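Local coordinates for MutT/NUDIX family protein (Bacillus thuringiensis str. Al Hakam, PDB 3ID9) that probably hydrolyses nucleoside diphosphate-linked compounds, as Nudix hydrolases do, with a substrate that remains unassigned, at residues L30-K40 / D123-L132. Residues are numbered along the deposited sequence; the frame is centred on the assembly and turned at random.
Sequences LIEDEKVLLVK and DVQMVPINEL
Met-126, modelled as selenomethionine, folds back over strand 35-40: bends at chi2 (-60°) and chi3 (-63°) curl its chain so that SE settles 3.6 Å from Leu-37 CD2. Its methyl group, CE, rests 3.4 Å from Lys-35 O, with Glu-32 CB a looser neighbour; the carboxylate of Glu-32 is engaged elsewhere in a salt bridge with Arg-104. On the same face Leu-37 turns both methyls to Val-124 CG1, with CD2 3.6 Å from it, while helix 61-72 covers Leu-37 through Met-69.

Beneath these side chains, strands 35-40 and 124-128 pair antiparallel. Val-36 and Val-127 form two reciprocal N-H to C=O hydrogen bonds, as do Leu-38 and Gln-125; the bond from Leu-38 N to Gln-125 O is 2.7 Å long and nearly straight (177°). At the far end Lys-40 N reaches Asp-123 O only weakly, at 3.4 Å.

The opposite face carries Val-36, Leu-38, Gln-125 and Val-127. Leu-38 CD1 lies 3.9 Å from Val-127 CG2, and Val-36 CG2 packs against Ile-129 CG1, the two side chains crossing at about a right angle. Ile-145 of helix 139-147 touches both.

Beyond Pro-128, Ile-129 N bonds to Glu-34 O at 2.9 Å, and a water donates to that same oxygen while accepting from Asn-130 N. The type I' hairpin turn is thus tied to the start of the 3-10 segment; backbone bonds join the strands, and apolar side chains link them to a helix on each face, in keeping with a Nudix fold.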
loop_
_atom_site.group_PDB
_atom_site.type_symbol
_atom_site.label_atom_id
_atom_site.label_comp_id
_atom_site.label_asym_id
_atom_site.label_seq_id
_atom_site.Cartn_x
_atom_site.Cartn_y
_atom_site.Cartn_z
ATOM N N LEU B 30 -9.526 -10.321 -8.651
ATOM C CA LEU B 30 -10.239 -9.960 -9.864
ATOM C C LEU B 30 -11.687 -10.383 -9.688
ATOM O O LEU B 30 -12.011 -11.574 -9.708
ATOM C CB LEU B 30 -9.601 -10.668 -11.066
ATOM C CG LEU B 30 -9.919 -10.162 -12.481
ATOM C CD1 LEU B 30 -9.143 -11.000 -13.491
ATOM C CD2 LEU B 30 -11.416 -10.248 -12.762
ATOM N N ILE B 31 -12.549 -9.390 -9.510
ATOM C CA ILE B 31 -13.968 -9.611 -9.300
ATOM C C ILE B 31 -14.784 -9.242 -10.530
ATOM O O ILE B 31 -14.578 -8.191 -11.137
ATOM C CB ILE B 31 -14.482 -8.766 -8.121
ATOM C CG1 ILE B 31 -13.717 -9.137 -6.852
ATOM C CG2 ILE B 31 -15.973 -8.968 -7.938
ATOM C CD1 ILE B 31 -13.902 -8.135 -5.720
ATOM N N GLU B 32 -15.704 -10.128 -10.892
ATOM C CA GLU B 32 -16.599 -9.925 -12.022
ATOM C C GLU B 32 -17.906 -10.619 -11.661
ATOM O O GLU B 32 -17.910 -11.779 -11.240
ATOM C CB GLU B 32 -16.008 -10.511 -13.312
ATOM C CG GLU B 32 -14.930 -9.639 -13.953
ATOM C CD GLU B 32 -14.463 -10.158 -15.306
ATOM O OE1 GLU B 32 -15.200 -10.950 -15.923
ATOM O OE2 GLU B 32 -13.367 -9.763 -15.764
ATOM N N ASP B 33 -19.008 -9.889 -11.795
ATOM C CA ASP B 33 -20.329 -10.409 -11.468
ATOM C C ASP B 33 -20.363 -10.977 -10.059
ATOM O O ASP B 33 -20.873 -12.074 -9.835
ATOM C CB ASP B 33 -20.753 -11.499 -12.455
ATOM C CG ASP B 33 -20.550 -11.089 -13.899
ATOM O OD1 ASP B 33 -20.968 -9.966 -14.266
ATOM O OD2 ASP B 33 -19.977 -11.899 -14.667
ATOM N N GLU B 34 -19.811 -10.222 -9.116
ATOM C CA GLU B 34 -19.782 -10.624 -7.714
ATOM C C GLU B 34 -19.067 -11.947 -7.453
ATOM O O GLU B 34 -19.335 -12.616 -6.456
ATOM C CB GLU B 34 -21.207 -10.701 -7.166
ATOM C CG GLU B 34 -21.967 -9.385 -7.212
ATOM C CD GLU B 34 -23.441 -9.558 -6.860
ATOM O OE1 GLU B 34 -24.161 -10.270 -7.606
ATOM O OE2 GLU B 34 -23.880 -8.987 -5.838
ATOM N N LYS B 35 -18.162 -12.327 -8.347
ATOM C CA LYS B 35 -17.404 -13.564 -8.178
ATOM C C LYS B 35 -15.927 -13.242 -8.176
ATOM O O LYS B 35 -15.490 -12.307 -8.847
ATOM C CB LYS B 35 -17.682 -14.540 -9.316
ATOM C CG LYS B 35 -19.127 -14.972 -9.450
ATOM C CD LYS B 35 -19.282 -15.821 -10.695
ATOM C CE LYS B 35 -20.725 -16.184 -10.956
ATOM N NZ LYS B 35 -20.843 -16.987 -12.203
ATOM N N VAL B 36 -15.159 -14.021 -7.430
ATOM C CA VAL B 36 -13.724 -13.818 -7.353
ATOM C C VAL B 36 -12.975 -14.916 -8.090
ATOM O O VAL B 36 -13.342 -16.080 -8.028
ATOM C CB VAL B 36 -13.236 -13.798 -5.883
ATOM C CG1 VAL B 36 -11.764 -13.434 -5.827
ATOM C CG2 VAL B 36 -14.030 -12.789 -5.095
ATOM N N LEU B 37 -11.905 -14.539 -8.774
ATOM C CA LEU B 37 -11.090 -15.493 -9.510
ATOM C C LEU B 37 -10.200 -16.308 -8.574
ATOM O O LEU B 37 -9.347 -15.753 -7.893
ATOM C CB LEU B 37 -10.215 -14.732 -10.512
ATOM C CG LEU B 37 -9.171 -15.339 -11.467
ATOM C CD1 LEU B 37 -8.698 -16.703 -11.013
ATOM C CD2 LEU B 37 -9.768 -15.411 -12.853
ATOM N N LEU B 38 -10.405 -17.624 -8.526
ATOM C CA LEU B 38 -9.544 -18.474 -7.722
ATOM C C LEU B 38 -8.746 -19.343 -8.671
ATOM O O LEU B 38 -9.188 -19.670 -9.762
ATOM C CB LEU B 38 -10.321 -19.359 -6.748
ATOM C CG LEU B 38 -11.117 -18.630 -5.661
ATOM C CD1 LEU B 38 -11.615 -19.659 -4.635
ATOM C CD2 LEU B 38 -10.240 -17.553 -4.994
ATOM N N VAL B 39 -7.555 -19.699 -8.226
ATOM C CA VAL B 39 -6.621 -20.496 -8.977
ATOM C C VAL B 39 -6.328 -21.752 -8.164
ATOM O O VAL B 39 -6.481 -21.758 -6.939
ATOM C CB VAL B 39 -5.336 -19.653 -9.213
ATOM C CG1 VAL B 39 -4.114 -20.526 -9.297
ATOM C CG2 VAL B 39 -5.491 -18.847 -10.489
ATOM N N LYS B 40 -5.928 -22.824 -8.836
ATOM C CA LYS B 40 -5.627 -24.053 -8.119
ATOM C C LYS B 40 -4.117 -24.133 -7.935
ATOM O O LYS B 40 -3.362 -24.010 -8.901
ATOM C CB LYS B 40 -6.129 -25.264 -8.902
ATOM C CG LYS B 40 -6.109 -26.560 -8.128
ATOM C CD LYS B 40 -7.339 -26.709 -7.247
ATOM C CE LYS B 40 -8.218 -27.881 -7.711
ATOM N NZ LYS B 40 -7.502 -29.195 -7.687
ATOM N N ASP B 123 -5.838 -23.709 -14.347
ATOM C CA ASP B 123 -6.913 -24.144 -13.472
ATOM C C ASP B 123 -7.507 -22.875 -12.881
ATOM O O ASP B 123 -6.916 -22.249 -12.006
ATOM C CB ASP B 123 -6.370 -25.047 -12.366
ATOM C CG ASP B 123 -5.831 -26.360 -12.902
ATOM O OD1 ASP B 123 -6.312 -26.817 -13.960
ATOM O OD2 ASP B 123 -4.938 -26.947 -12.259
ATOM N N VAL B 124 -8.684 -22.499 -13.368
ATOM C CA VAL B 124 -9.344 -21.277 -12.930
ATOM C C VAL B 124 -10.823 -21.463 -12.638
ATOM O O VAL B 124 -11.525 -22.222 -13.314
ATOM C CB VAL B 124 -9.191 -20.185 -14.010
ATOM C CG1 VAL B 124 -9.931 -18.921 -13.609
ATOM C CG2 VAL B 124 -7.721 -19.904 -14.234
ATOM N N GLN B 125 -11.301 -20.743 -11.632
ATOM C CA GLN B 125 -12.695 -20.817 -11.258
ATOM C C GLN B 125 -13.157 -19.473 -10.693
ATOM O O GLN B 125 -12.438 -18.821 -9.938
ATOM C CB GLN B 125 -12.879 -21.918 -10.218
ATOM C CG GLN B 125 -14.309 -22.132 -9.814
ATOM C CD GLN B 125 -14.466 -23.098 -8.652
ATOM O OE1 GLN B 125 -15.579 -23.341 -8.203
ATOM N NE2 GLN B 125 -13.356 -23.649 -8.158
HETATM N N MSE B 126 -14.355 -19.053 -11.077
HETATM C CA MSE B 126 -14.916 -17.804 -10.589
HETATM C C MSE B 126 -15.906 -18.172 -9.491
HETATM O O MSE B 126 -16.982 -18.680 -9.768
HETATM C CB MSE B 126 -15.631 -17.059 -11.720
HETATM C CG MSE B 126 -14.721 -16.561 -12.838
HETATM SE SE MSE B 126 -13.323 -15.300 -12.270
HETATM C CE MSE B 126 -14.444 -13.851 -11.636
ATOM N N VAL B 127 -15.539 -17.920 -8.244
ATOM C CA VAL B 127 -16.402 -18.254 -7.125
ATOM C C VAL B 127 -17.156 -17.057 -6.552
ATOM O O VAL B 127 -16.575 -16.017 -6.275
ATOM C CB VAL B 127 -15.597 -18.934 -5.991
ATOM C CG1 VAL B 127 -16.489 -19.166 -4.782
ATOM C CG2 VAL B 127 -15.038 -20.268 -6.476
ATOM N N PRO B 128 -18.478 -17.198 -6.375
ATOM C CA PRO B 128 -19.279 -16.099 -5.824
ATOM C C PRO B 128 -18.680 -15.694 -4.489
ATOM O O PRO B 128 -18.304 -16.555 -3.694
ATOM C CB PRO B 128 -20.663 -16.723 -5.662
ATOM C CG PRO B 128 -20.697 -17.755 -6.749
ATOM C CD PRO B 128 -19.318 -18.377 -6.644
ATOM N N ILE B 129 -18.598 -14.391 -4.245
ATOM C CA ILE B 129 -18.023 -13.886 -3.006
ATOM C C ILE B 129 -18.728 -14.376 -1.747
ATOM O O ILE B 129 -18.078 -14.619 -0.737
ATOM C CB ILE B 129 -17.973 -12.347 -3.021
ATOM C CG1 ILE B 129 -17.027 -11.894 -4.136
ATOM C CG2 ILE B 129 -17.479 -11.813 -1.677
ATOM C CD1 ILE B 129 -17.112 -10.428 -4.448
ATOM N N ASN B 130 -20.046 -14.539 -1.801
ATOM C CA ASN B 130 -20.779 -15.017 -0.636
ATOM C C ASN B 130 -20.608 -16.523 -0.416
ATOM O O ASN B 130 -21.344 -17.123 0.368
ATOM C CB ASN B 130 -22.271 -14.684 -0.758
ATOM C CG ASN B 130 -22.909 -15.274 -2.014
ATOM O OD1 ASN B 130 -22.866 -16.487 -2.245
ATOM N ND2 ASN B 130 -23.510 -14.411 -2.827
ATOM N N GLU B 131 -19.645 -17.131 -1.108
ATOM C CA GLU B 131 -19.384 -18.565 -0.962
ATOM C C GLU B 131 -17.932 -18.860 -0.631
ATOM O O GLU B 131 -17.549 -20.025 -0.533
ATOM C CB GLU B 131 -19.744 -19.325 -2.237
ATOM C CG GLU B 131 -21.224 -19.398 -2.541
ATOM C CD GLU B 131 -21.506 -20.292 -3.730
ATOM O OE1 GLU B 131 -21.193 -21.497 -3.643
ATOM O OE2 GLU B 131 -22.030 -19.794 -4.752
ATOM N N LEU B 132 -17.127 -17.812 -0.466
ATOM C CA LEU B 132 -15.715 -17.982 -0.145
ATOM C C LEU B 132 -15.466 -18.721 1.168
ATOM O O LEU B 132 -14.411 -19.328 1.345
ATOM C CB LEU B 132 -14.999 -16.634 -0.093
ATOM C CG LEU B 132 -14.345 -15.990 -1.327
ATOM C CD1 LEU B 132 -14.181 -17.007 -2.463
ATOM C CD2 LEU B 132 -15.174 -14.799 -1.767
HETATM O O HOH W 1 -21.380 -13.058 -4.275
#